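Nucleoporin nup120 (Schizosaccharomyces pombe, PDB 4GQ2) serves as a structural component of the nuclear pore complex, whose nucleoporins can also dock transiently associated nuclear transport factors. Local coordinates at residues Y232-S240 and L250-K258. Sequence-based numbering, arbitrary orientation.
Sequences YRSPNTIIS and LVMLSLDYK
I239 and S240 both face L253 in a classic beta bulge: I239 N donates to L253 O at 2.9 Å, and L253 N donates to S240 O at 2.8 Å, both bonds nearly straight. Beyond the bulge I238 and S254 form a non-hydrogen-bonded antiparallel pair, and two type I turns follow, S234 to T237 and S254 to Y257, joined where L255 N reaches T237 O and D256 N donates to P235 O. The side chains illustrate how such an irregular end is packed. L255, its CG anti to the backbone N (chi1 -172°), spreads its branches between two partners: CD1 lies 3.9 Å from I239 CG2, the two side chains crossing at about a right angle, while CD2 rests against R233 CB. I239 CD1 turns instead to L253 CG, 4.0 Å away, and I238 CD1 touches M252 SD. The D256 carboxylate lies beside the P235 ring, D256 OD2 3.5 Å from P235 CB, and is gripped from its own segment by S254 OG on OD1 and K258 NZ on OD2. Replacing D256 by an alanine is likely to leave the S254 hydroxyl without its carboxylate acceptor and K258 with one fewer acidic partner, though E274 remains. R233 bonds to F189 O. The hairpin 238-244/249-254 forms one side of a four-stranded antiparallel beta-propeller blade, continued by strand 258-263, and L253 packs on L300 of strand 297-302 in the next blade.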
# COMPACT_ATOMS: atom_id res chain seq x y z
N TYR A 232 -42.36 -1.25 -36.01
CA TYR A 232 -43.57 -1.60 -35.27
C TYR A 232 -43.42 -2.92 -34.50
O TYR A 232 -42.80 -3.86 -34.99
CB TYR A 232 -44.76 -1.68 -36.23
CG TYR A 232 -45.98 -2.34 -35.63
CD1 TYR A 232 -46.78 -1.66 -34.71
CD2 TYR A 232 -46.32 -3.65 -35.98
CE1 TYR A 232 -47.89 -2.26 -34.15
CE2 TYR A 232 -47.43 -4.26 -35.42
CZ TYR A 232 -48.21 -3.56 -34.51
OH TYR A 232 -49.31 -4.16 -33.95
N ARG A 233 -44.02 -2.99 -33.31
CA ARG A 233 -43.84 -4.13 -32.41
C ARG A 233 -45.14 -4.90 -32.13
O ARG A 233 -46.13 -4.31 -31.70
CB ARG A 233 -43.22 -3.68 -31.09
CG ARG A 233 -42.09 -2.67 -31.24
CD ARG A 233 -41.35 -2.50 -29.93
NE ARG A 233 -40.63 -3.72 -29.56
CZ ARG A 233 -40.00 -3.90 -28.40
NH1 ARG A 233 -40.01 -2.94 -27.49
NH2 ARG A 233 -39.37 -5.04 -28.16
N SER A 234 -45.11 -6.21 -32.36
CA SER A 234 -46.29 -7.06 -32.16
C SER A 234 -46.53 -7.38 -30.68
O SER A 234 -45.59 -7.36 -29.88
CB SER A 234 -46.17 -8.34 -33.00
OG SER A 234 -45.24 -9.26 -32.44
N PRO A 235 -47.79 -7.65 -30.30
CA PRO A 235 -48.07 -7.88 -28.87
C PRO A 235 -47.39 -9.12 -28.29
O PRO A 235 -47.20 -9.20 -27.07
CB PRO A 235 -49.60 -8.03 -28.83
CG PRO A 235 -50.07 -7.31 -30.04
CD PRO A 235 -49.03 -7.60 -31.09
N ASN A 236 -47.01 -10.07 -29.14
CA ASN A 236 -46.30 -11.27 -28.67
C ASN A 236 -44.77 -11.11 -28.57
O ASN A 236 -44.07 -12.05 -28.16
CB ASN A 236 -46.70 -12.50 -29.50
CG ASN A 236 -46.29 -12.39 -30.96
OD1 ASN A 236 -46.56 -11.38 -31.62
ND2 ASN A 236 -45.65 -13.43 -31.47
N THR A 237 -44.26 -9.92 -28.92
CA THR A 237 -42.84 -9.59 -28.79
C THR A 237 -42.34 -9.91 -27.38
O THR A 237 -42.93 -9.46 -26.38
CB THR A 237 -42.58 -8.09 -29.06
OG1 THR A 237 -43.20 -7.70 -30.28
CG2 THR A 237 -41.07 -7.82 -29.15
N ILE A 238 -41.26 -10.68 -27.30
CA ILE A 238 -40.68 -11.07 -26.01
C ILE A 238 -39.95 -9.87 -25.41
O ILE A 238 -39.08 -9.27 -26.05
CB ILE A 238 -39.72 -12.27 -26.14
CG1 ILE A 238 -40.36 -13.41 -26.96
CG2 ILE A 238 -39.25 -12.75 -24.77
CD1 ILE A 238 -41.54 -14.10 -26.31
N ILE A 239 -40.34 -9.51 -24.19
CA ILE A 239 -39.69 -8.40 -23.48
C ILE A 239 -38.85 -8.89 -22.29
O ILE A 239 -38.18 -8.10 -21.64
CB ILE A 239 -40.70 -7.33 -23.03
CG1 ILE A 239 -41.75 -7.92 -22.08
CG2 ILE A 239 -41.34 -6.67 -24.25
CD1 ILE A 239 -42.40 -6.90 -21.18
N SER A 240 -38.91 -10.19 -22.03
CA SER A 240 -38.14 -10.84 -20.96
C SER A 240 -38.32 -12.35 -21.05
O SER A 240 -39.46 -12.84 -21.12
CB SER A 240 -38.59 -10.33 -19.59
OG SER A 240 -37.55 -10.41 -18.63
N LEU A 250 -38.99 -22.80 -21.15
CA LEU A 250 -38.69 -21.39 -21.31
C LEU A 250 -39.84 -20.58 -20.72
O LEU A 250 -41.01 -20.88 -20.99
CB LEU A 250 -38.52 -21.06 -22.79
CG LEU A 250 -37.56 -19.95 -23.22
CD1 LEU A 250 -36.11 -20.36 -23.00
CD2 LEU A 250 -37.79 -19.59 -24.68
N VAL A 251 -39.53 -19.60 -19.88
CA VAL A 251 -40.55 -18.69 -19.34
C VAL A 251 -40.37 -17.32 -19.97
O VAL A 251 -39.29 -16.72 -19.89
CB VAL A 251 -40.51 -18.59 -17.80
CG1 VAL A 251 -41.53 -17.57 -17.31
CG2 VAL A 251 -40.80 -19.95 -17.17
N MET A 252 -41.43 -16.83 -20.60
CA MET A 252 -41.39 -15.57 -21.34
C MET A 252 -42.48 -14.61 -20.89
O MET A 252 -43.57 -15.03 -20.48
CB MET A 252 -41.51 -15.83 -22.84
CG MET A 252 -40.67 -16.99 -23.35
SD MET A 252 -41.15 -17.59 -24.98
CE MET A 252 -42.82 -18.18 -24.68
N LEU A 253 -42.17 -13.32 -20.96
CA LEU A 253 -43.14 -12.26 -20.77
C LEU A 253 -43.26 -11.46 -22.06
O LEU A 253 -42.25 -11.11 -22.68
CB LEU A 253 -42.74 -11.36 -19.61
CG LEU A 253 -43.68 -10.20 -19.24
CD1 LEU A 253 -45.11 -10.67 -19.02
CD2 LEU A 253 -43.16 -9.49 -18.01
N SER A 254 -44.50 -11.18 -22.47
CA SER A 254 -44.77 -10.52 -23.75
C SER A 254 -45.01 -9.02 -23.60
O SER A 254 -45.23 -8.53 -22.50
CB SER A 254 -45.98 -11.17 -24.43
OG SER A 254 -47.15 -11.01 -23.66
N LEU A 255 -44.97 -8.30 -24.72
CA LEU A 255 -45.23 -6.87 -24.75
C LEU A 255 -46.63 -6.55 -24.22
O LEU A 255 -46.85 -5.49 -23.62
CB LEU A 255 -45.04 -6.30 -26.16
CG LEU A 255 -45.08 -4.78 -26.37
CD1 LEU A 255 -43.83 -4.09 -25.84
CD2 LEU A 255 -45.28 -4.44 -27.84
N ASP A 256 -47.57 -7.47 -24.43
CA ASP A 256 -48.92 -7.33 -23.87
C ASP A 256 -49.13 -8.15 -22.59
O ASP A 256 -50.17 -8.78 -22.39
CB ASP A 256 -50.01 -7.59 -24.94
CG ASP A 256 -50.10 -9.06 -25.37
OD1 ASP A 256 -49.20 -9.88 -25.05
OD2 ASP A 256 -51.10 -9.40 -26.04
N TYR A 257 -48.13 -8.11 -21.71
CA TYR A 257 -48.23 -8.61 -20.33
C TYR A 257 -48.83 -10.02 -20.17
O TYR A 257 -49.68 -10.25 -19.31
CB TYR A 257 -48.93 -7.57 -19.41
CG TYR A 257 -49.63 -6.46 -20.16
CD1 TYR A 257 -48.93 -5.31 -20.55
CD2 TYR A 257 -50.98 -6.55 -20.49
CE1 TYR A 257 -49.56 -4.29 -21.25
CE2 TYR A 257 -51.62 -5.54 -21.19
CZ TYR A 257 -50.90 -4.41 -21.56
OH TYR A 257 -51.54 -3.40 -22.25
N LYS A 258 -48.35 -10.94 -21.00
CA LYS A 258 -48.68 -12.36 -20.86
C LYS A 258 -47.49 -13.17 -20.34
O LYS A 258 -46.41 -13.14 -20.92
CB LYS A 258 -49.17 -12.94 -22.19
CG LYS A 258 -50.68 -12.99 -22.37
CD LYS A 258 -51.21 -11.78 -23.12
CE LYS A 258 -52.65 -12.00 -23.55
NZ LYS A 258 -53.25 -10.76 -24.10